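Side-chain contacts in peptidoglycan glycosyltransferase (Burkholderia ambifaria, PDB 5UY7), which is a penicillin-binding protein, whose modelled part has the beta-lactamase-like fold, an antiparallel sheet packed between helices: residues G483-P486 against R491-V494; Y208-A213 against S517-D522; V228-G233 against I400-E405. All blocks are in the same frame, centred on the assembly; numbering follows the deposited sequence.

Interaction 1: residues G483-P486 against R491-V494; sequences GMAP and RIVV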
loop_
_atom_site.group_PDB
_atom_site.type_symbol
_atom_site.label_atom_id
_atom_site.label_comp_id
_atom_site.label_asym_id
_atom_site.label_seq_id
_atom_site.Cartn_x
_atom_site.Cartn_y
_atom_site.Cartn_z
ATOM N N GLY A 483 2.226 -1.984 -4.209
ATOM C CA GLY A 483 2.508 -1.078 -5.302
ATOM C C GLY A 483 1.703 -1.428 -6.532
ATOM O O GLY A 483 0.812 -2.273 -6.488
ATOM N N MET A 484 2.013 -0.746 -7.638
ATOM C CA MET A 484 1.214 -0.898 -8.854
ATOM C C MET A 484 2.110 -0.657 -10.060
ATOM O O MET A 484 3.165 -0.032 -9.947
ATOM C CB MET A 484 0.021 0.070 -8.838
ATOM C CG MET A 484 0.455 1.555 -8.787
ATOM S SD MET A 484 -0.868 2.705 -8.332
ATOM C CE MET A 484 -1.054 2.275 -6.588
ATOM N N ALA A 485 1.699 -1.189 -11.215
ATOM C CA ALA A 485 2.547 -1.171 -12.401
ATOM C C ALA A 485 1.677 -1.358 -13.633
ATOM O O ALA A 485 0.694 -2.095 -13.574
ATOM C CB ALA A 485 3.603 -2.289 -12.342
ATOM N N PRO A 486 2.017 -0.732 -14.761
ATOM C CA PRO A 486 3.075 0.259 -14.947
ATOM C C PRO A 486 2.482 1.644 -14.775
ATOM O O PRO A 486 1.306 1.837 -15.068
ATOM C CB PRO A 486 3.522 0.024 -16.392
ATOM C CG PRO A 486 2.271 -0.411 -17.092
ATOM C CD PRO A 486 1.409 -1.116 -16.051
ATOM N N ARG A 491 -1.842 -1.455 -14.602
ATOM C CA ARG A 491 -2.622 -2.637 -14.925
ATOM C C ARG A 491 -2.839 -3.538 -13.725
ATOM O O ARG A 491 -3.892 -4.187 -13.628
ATOM C CB ARG A 491 -1.910 -3.430 -16.025
ATOM C CG ARG A 491 -2.619 -4.703 -16.417
ATOM C CD ARG A 491 -2.439 -4.982 -17.883
ATOM N NE ARG A 491 -3.003 -6.276 -18.237
ATOM C CZ ARG A 491 -2.859 -6.838 -19.428
ATOM N NH1 ARG A 491 -2.170 -6.209 -20.367
ATOM N NH2 ARG A 491 -3.400 -8.023 -19.673
ATOM N N ILE A 492 -1.866 -3.604 -12.815
ATOM C CA ILE A 492 -1.956 -4.494 -11.666
ATOM C C ILE A 492 -1.594 -3.750 -10.391
ATOM O O ILE A 492 -0.852 -2.761 -10.399
ATOM C CB ILE A 492 -1.047 -5.734 -11.822
ATOM C CG1 ILE A 492 0.428 -5.311 -11.917
ATOM C CG2 ILE A 492 -1.491 -6.561 -13.035
ATOM C CD1 ILE A 492 1.393 -6.507 -12.043
ATOM N N VAL A 493 -2.148 -4.233 -9.288
ATOM C CA VAL A 493 -1.665 -3.931 -7.950
ATOM C C VAL A 493 -1.010 -5.195 -7.430
ATOM O O VAL A 493 -1.558 -6.289 -7.604
ATOM C CB VAL A 493 -2.806 -3.481 -7.028
ATOM C CG1 VAL A 493 -2.391 -3.609 -5.564
ATOM C CG2 VAL A 493 -3.186 -2.048 -7.357
ATOM N N VAL A 494 0.176 -5.057 -6.839
ATOM C CA VAL A 494 0.904 -6.183 -6.262
ATOM C C VAL A 494 1.138 -5.897 -4.791
ATOM O O VAL A 494 1.680 -4.844 -4.439
ATOM C CB VAL A 494 2.244 -6.428 -6.978
ATOM C CG1 VAL A 494 3.031 -7.539 -6.278
ATOM C CG2 VAL A 494 1.994 -6.783 -8.441
#

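Interaction 2: residues Y208-A213 against S517-D522; sequences YANLKA and SAIAGD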
loop_
_atom_site.group_PDB
_atom_site.type_symbol
_atom_site.label_atom_id
_atom_site.label_comp_id
_atom_site.label_asym_id
_atom_site.label_seq_id
_atom_site.Cartn_x
_atom_site.Cartn_y
_atom_site.Cartn_z
ATOM N N TYR A 208 3.943 -17.400 -6.645
ATOM C CA TYR A 208 4.405 -18.484 -5.787
ATOM C C TYR A 208 5.920 -18.644 -5.854
ATOM O O TYR A 208 6.597 -18.730 -4.821
ATOM C CB TYR A 208 3.711 -19.781 -6.205
ATOM C CG TYR A 208 4.320 -21.015 -5.616
ATOM C CD1 TYR A 208 3.953 -21.452 -4.362
ATOM C CD2 TYR A 208 5.257 -21.751 -6.328
ATOM C CE1 TYR A 208 4.507 -22.603 -3.826
ATOM C CE2 TYR A 208 5.817 -22.884 -5.801
ATOM C CZ TYR A 208 5.442 -23.299 -4.548
ATOM O OH TYR A 208 6.014 -24.442 -4.038
ATOM N N ALA A 209 6.467 -18.713 -7.068
ATOM C CA ALA A 209 7.897 -18.960 -7.223
ATOM C C ALA A 209 8.719 -17.859 -6.573
ATOM O O ALA A 209 9.702 -18.133 -5.871
ATOM C CB ALA A 209 8.239 -19.078 -8.705
ATOM N N ASN A 210 8.330 -16.602 -6.792
ATOM C CA ASN A 210 9.103 -15.508 -6.230
ATOM C C ASN A 210 8.941 -15.430 -4.722
ATOM O O ASN A 210 9.901 -15.110 -4.006
ATOM C CB ASN A 210 8.702 -14.184 -6.887
ATOM C CG ASN A 210 9.299 -14.027 -8.262
ATOM O OD1 ASN A 210 10.518 -14.008 -8.417
ATOM N ND2 ASN A 210 8.446 -13.909 -9.277
ATOM N N LEU A 211 7.732 -15.703 -4.221
ATOM C CA LEU A 211 7.510 -15.629 -2.781
ATOM C C LEU A 211 8.232 -16.755 -2.060
ATOM O O LEU A 211 8.836 -16.533 -1.003
ATOM C CB LEU A 211 6.012 -15.667 -2.477
ATOM C CG LEU A 211 5.630 -15.528 -1.008
ATOM C CD1 LEU A 211 5.995 -14.142 -0.480
ATOM C CD2 LEU A 211 4.137 -15.835 -0.864
ATOM N N LYS A 212 8.191 -17.962 -2.628
ATOM C CA LYS A 212 8.904 -19.095 -2.049
ATOM C C LYS A 212 10.394 -18.801 -1.964
ATOM O O LYS A 212 11.030 -19.035 -0.930
ATOM C CB LYS A 212 8.643 -20.349 -2.887
ATOM C CG LYS A 212 9.395 -21.600 -2.445
ATOM C CD LYS A 212 8.965 -22.801 -3.288
ATOM C CE LYS A 212 9.640 -24.097 -2.847
ATOM N NZ LYS A 212 11.104 -24.071 -3.075
ATOM N N ALA A 213 10.966 -18.261 -3.044
ATOM C CA ALA A 213 12.388 -17.937 -3.033
ATOM C C ALA A 213 12.722 -16.932 -1.937
ATOM O O ALA A 213 13.758 -17.050 -1.275
ATOM C CB ALA A 213 12.815 -17.407 -4.402
ATOM N N SER A 517 9.113 -6.267 -6.704
ATOM C CA SER A 517 9.734 -5.979 -7.991
ATOM C C SER A 517 9.717 -7.203 -8.895
ATOM O O SER A 517 9.382 -7.112 -10.081
ATOM C CB SER A 517 11.169 -5.504 -7.787
ATOM O OG SER A 517 11.844 -5.431 -9.034
ATOM N N ALA A 518 10.092 -8.358 -8.346
ATOM C CA ALA A 518 10.136 -9.579 -9.139
ATOM C C ALA A 518 8.747 -9.955 -9.639
ATOM O O ALA A 518 8.562 -10.269 -10.818
ATOM C CB ALA A 518 10.745 -10.713 -8.311
ATOM N N ILE A 519 7.747 -9.914 -8.759
ATOM C CA ILE A 519 6.410 -10.312 -9.180
ATOM C C ILE A 519 5.847 -9.319 -10.185
ATOM O O ILE A 519 5.256 -9.713 -11.195
ATOM C CB ILE A 519 5.486 -10.479 -7.964
ATOM C CG1 ILE A 519 5.962 -11.665 -7.129
ATOM C CG2 ILE A 519 4.037 -10.628 -8.431
ATOM C CD1 ILE A 519 5.205 -11.845 -5.800
ATOM N N ALA A 520 5.999 -8.017 -9.916
ATOM C CA ALA A 520 5.476 -7.011 -10.836
ATOM C C ALA A 520 6.141 -7.117 -12.205
ATOM O O ALA A 520 5.464 -7.123 -13.240
ATOM C CB ALA A 520 5.673 -5.610 -10.250
ATOM N N GLY A 521 7.470 -7.190 -12.228
ATOM C CA GLY A 521 8.171 -7.279 -13.502
ATOM C C GLY A 521 7.858 -8.559 -14.256
ATOM O O GLY A 521 7.616 -8.539 -15.470
ATOM N N ASP A 522 7.870 -9.690 -13.547
ATOM C CA ASP A 522 7.572 -10.962 -14.198
ATOM C C ASP A 522 6.164 -10.948 -14.771
ATOM O O ASP A 522 5.923 -11.510 -15.849
ATOM C CB ASP A 522 7.719 -12.130 -13.221
ATOM C CG ASP A 522 9.162 -12.452 -12.875
ATOM O OD1 ASP A 522 10.096 -11.861 -13.464
ATOM O OD2 ASP A 522 9.366 -13.330 -12.009
HETATM O O HOH W 1 11.920 -13.465 -10.628
#

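Interaction 3: residues V228-G233 against I400-E405; sequences VDVRTG and IAHDGE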
loop_
_atom_site.group_PDB
_atom_site.type_symbol
_atom_site.label_atom_id
_atom_site.label_comp_id
_atom_site.label_asym_id
_atom_site.label_seq_id
_atom_site.Cartn_x
_atom_site.Cartn_y
_atom_site.Cartn_z
ATOM N N VAL A 228 -3.727 -8.074 -8.236
ATOM C CA VAL A 228 -5.090 -7.676 -8.569
ATOM C C VAL A 228 -5.078 -6.964 -9.916
ATOM O O VAL A 228 -4.257 -6.069 -10.147
ATOM C CB VAL A 228 -5.688 -6.752 -7.492
ATOM C CG1 VAL A 228 -7.116 -6.363 -7.879
ATOM C CG2 VAL A 228 -5.673 -7.438 -6.120
ATOM N N ASP A 229 -6.011 -7.337 -10.789
ATOM C CA ASP A 229 -6.225 -6.600 -12.032
ATOM C C ASP A 229 -6.938 -5.280 -11.739
ATOM O O ASP A 229 -8.062 -5.273 -11.229
ATOM C CB ASP A 229 -7.041 -7.455 -13.004
ATOM C CG ASP A 229 -7.312 -6.750 -14.321
ATOM O OD1 ASP A 229 -6.350 -6.411 -15.028
ATOM O OD2 ASP A 229 -8.492 -6.542 -14.663
ATOM N N VAL A 230 -6.287 -4.162 -12.081
ATOM C CA VAL A 230 -6.822 -2.837 -11.756
ATOM C C VAL A 230 -8.158 -2.590 -12.452
ATOM O O VAL A 230 -9.074 -1.993 -11.872
ATOM C CB VAL A 230 -5.783 -1.755 -12.117
ATOM C CG1 VAL A 230 -6.377 -0.361 -12.005
ATOM C CG2 VAL A 230 -4.578 -1.890 -11.207
ATOM N N ARG A 231 -8.289 -3.030 -13.705
ATOM C CA ARG A 231 -9.463 -2.674 -14.498
ATOM C C ARG A 231 -10.728 -3.360 -13.991
ATOM O O ARG A 231 -11.826 -2.798 -14.107
ATOM C CB ARG A 231 -9.234 -3.026 -15.971
ATOM C CG ARG A 231 -10.426 -2.713 -16.876
ATOM C CD ARG A 231 -10.127 -2.983 -18.347
ATOM N NE ARG A 231 -9.932 -4.407 -18.619
ATOM C CZ ARG A 231 -10.918 -5.263 -18.868
ATOM N NH1 ARG A 231 -12.179 -4.848 -18.875
ATOM N NH2 ARG A 231 -10.644 -6.539 -19.107
ATOM N N THR A 232 -10.602 -4.564 -13.432
ATOM C CA THR A 232 -11.755 -5.382 -13.080
ATOM C C THR A 232 -11.872 -5.692 -11.602
ATOM O O THR A 232 -12.948 -6.121 -11.172
ATOM C CB THR A 232 -11.717 -6.729 -13.823
ATOM O OG1 THR A 232 -10.559 -7.472 -13.400
ATOM C CG2 THR A 232 -11.687 -6.513 -15.337
ATOM N N GLY A 233 -10.800 -5.540 -10.826
ATOM C CA GLY A 233 -10.774 -6.031 -9.466
ATOM C C GLY A 233 -10.515 -7.519 -9.325
ATOM O O GLY A 233 -10.452 -8.014 -8.196
ATOM N N ILE A 400 -6.074 4.100 -5.603
ATOM C CA ILE A 400 -5.075 5.000 -6.157
ATOM C C ILE A 400 -4.767 4.617 -7.593
ATOM O O ILE A 400 -4.536 5.479 -8.443
ATOM C CB ILE A 400 -3.813 4.976 -5.269
ATOM C CG1 ILE A 400 -4.133 5.605 -3.908
ATOM C CG2 ILE A 400 -2.628 5.685 -5.959
ATOM C CD1 ILE A 400 -3.016 5.406 -2.884
ATOM N N ALA A 401 -4.787 3.312 -7.891
ATOM C CA ALA A 401 -4.461 2.847 -9.236
ATOM C C ALA A 401 -5.549 3.186 -10.245
ATOM O O ALA A 401 -5.241 3.567 -11.379
ATOM C CB ALA A 401 -4.235 1.331 -9.223
ATOM N N HIS A 402 -6.812 3.014 -9.864
ATOM C CA HIS A 402 -7.967 3.117 -10.766
ATOM C C HIS A 402 -8.626 4.488 -10.665
ATOM O O HIS A 402 -9.827 4.609 -10.428
ATOM C CB HIS A 402 -8.961 1.999 -10.451
ATOM C CG HIS A 402 -10.051 1.823 -11.471
ATOM N ND1 HIS A 402 -10.171 0.682 -12.234
ATOM C CD2 HIS A 402 -11.083 2.624 -11.833
ATOM C CE1 HIS A 402 -11.218 0.796 -13.033
ATOM N NE2 HIS A 402 -11.789 1.963 -12.810
ATOM N N ASP A 403 -7.822 5.545 -10.809
ATOM C CA ASP A 403 -8.321 6.915 -10.936
ATOM C C ASP A 403 -9.251 7.313 -9.790
ATOM O O ASP A 403 -10.223 8.049 -9.982
ATOM C CB ASP A 403 -9.013 7.112 -12.280
ATOM C CG ASP A 403 -8.029 7.151 -13.429
ATOM O OD1 ASP A 403 -6.810 7.070 -13.160
ATOM O OD2 ASP A 403 -8.467 7.258 -14.590
ATOM N N GLY A 404 -8.940 6.846 -8.587
ATOM C CA GLY A 404 -9.687 7.243 -7.412
ATOM C C GLY A 404 -10.825 6.321 -7.034
ATOM O O GLY A 404 -11.396 6.488 -5.950
ATOM N N GLU A 405 -11.151 5.335 -7.868
ATOM C CA GLU A 405 -12.302 4.464 -7.646
ATOM C C GLU A 405 -11.805 3.102 -7.181
ATOM O O GLU A 405 -11.135 2.389 -7.934
ATOM C CB GLU A 405 -13.138 4.335 -8.914
ATOM C CG GLU A 405 -14.419 3.534 -8.684
ATOM C CD GLU A 405 -15.265 3.409 -9.934
ATOM O OE1 GLU A 405 -14.703 3.532 -11.041
ATOM O OE2 GLU A 405 -16.491 3.196 -9.806
#

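Interaction 1: residues G483-P486 against R491-V494
Gly483 and Val494 form a hydrogen-bonded antiparallel pair, each backbone N bonding to the other's O at 2.9 Å. The short strand segments 483-485 and 492-494 run at 148° to each other. Met484 and Val493 follow as a non-hydrogen-bonded pair, where the Met484 CA lies 3.2 Å from Ile492 O in a CA-H...O contact. Ala485 and Ile492 are bonded again, but here the regular pattern breaks: Arg491 also turns its N toward Ala485 O. That oxygen therefore takes two N-H groups, Ile492 N at 3.1 Å almost straight ahead of the carbonyl and Arg491 N at 2.8 Å from above the carbonyl plane. The two residues set against one make a classic beta bulge. Just beyond it the chain turns through a cis peptide before Pro486, whose CD sits 4.0 Å from Arg491 CB; the long guanidinium arm leads off elsewhere.

The side chains divide between the two faces of the sheet. On one, Met484 CB touches Val493 CG2 at 4.1 Å. Met484 holds CG between its backbone N and carbonyl carbon (chi1 61°), which leads the chain off Val493 from CG onward; the side chain packs on Tyr397, Ile400 and Ala401 of helix 390-401 and on helix 428-442. On the other face, Ala485 CB lies a loose 4.4 Å from Ile492 CG1. Ile492 and Val494 reach helix 509-526 there, through contacts with Met524 and Phe516.

Side chains thus touch little across the pair itself and pack instead on the helices of the two faces. This is a beta hairpin at the middle of the antiparallel sheet, with helices on either side as in the beta-lactamase-like fold of penicillin-binding proteins.

Interaction 2: residues Y208-A213 against S517-D522
Asn210 and Asp522 meet because each sets its CG beside its own backbone N and anti to its carbonyl carbon, Asn210 with chi1 -77°, so that amide and carboxylate come from opposite directions and meet between two helices. These are helices 201-217 and 509-526, the first and last of the modelled chain, which pack together on the sheet of the beta-lactamase-like fold. The axes of segments 208-213 and 517-522 run antiparallel at 163°, 9.4 Å apart.

Asn210 is the one residue of 208-213 that makes the contact. Its CB rests on Ile519 CG1 at 3.7 Å, and its amide lies against a methyl group: Asn210 OD1 is 3.3 Å from Ala518 CB. Ile519 also packs on the strands, touching Ala225 and Val496.

The amide nitrogen donates a nearly straight bond to Asp522. Its other partner is Ile206 O, one turn back, which fixes the flip of the amide. On the aspartate, OD1 is taken by a salt bridge to Arg525, leaving OD2 for the asparagine: Asn210 ND2 sits 2.9 Å from Asp522 OD2, on the anti side and tilted 31° out of the carboxylate plane, while OD2 lies in the plane of the amide. One water closes the junction, donating to Asn210 OD1 at 2.7 Å and to Asp522 OD2 at 2.9 Å.

Interaction 3: residues V228-G233 against I400-E405
Val230 packs its two methyl groups against the end of helix 390-401, and this is the tight part of the contact. The segment 228-233 leaves strand 222-229 and turns toward strand 235-241, its neighbour in the antiparallel sheet; the segment 400-405 ends the helix and makes a type I' beta turn from His402 to Glu405, closed by Glu405 N bonding to His402 O.

Val230 straddles the methyl of Ala401, with CG2 3.8 Å and CG1 3.9 Å from Ala401 CB. CG1 also reaches His402 CB at 3.8 Å, the two side chains running alongside each other and pointing opposite ways. Ala401 also touches Pro490.

Outward from the patch the contact thins to one polar bond and a ring edge. His402 holds CG anti to its backbone N (chi1 -168°), which swings the imidazole alongside the backbone of 230-231. The ring's CE1 only skirts Arg231 O, at 3.8 Å. Arg231 is exposed and its side chain starts out away from 400-405; its guanidinium has one face over Thr232 CG2. Thr232 OG1 donates to Asp229 OD2, a bond inside the turn. The single hydrogen bond between the segments runs from His402 ND1, which carries the proton, to Val230 O at 2.9 Å; the oxygen lies near the ring plane, while ND1 stands 45° out of the carbonyl plane.

Interaction 1 lies between the other two and touches both. Toward interaction 2, its centre 13 Å away, the link is apolar: Val494 CG1 meets Ile519 CG2 at 3.9 Å. Toward interaction 3, 9 Å between centres, strands 492-499 and 222-229 are joined in the sheet by backbone bonds, probably including Val228 N to Val493 O at 2.9 Å. Interactions 2 and 3 do not meet; their nearest atoms are about 8 Å apart. Gly483 of interaction 1 also lies near, without touching, a group of residues consistent with the family's SxxK (Ser270, Lys273), SxN (Ser324) and K(T/S)G (Lys461) motifs.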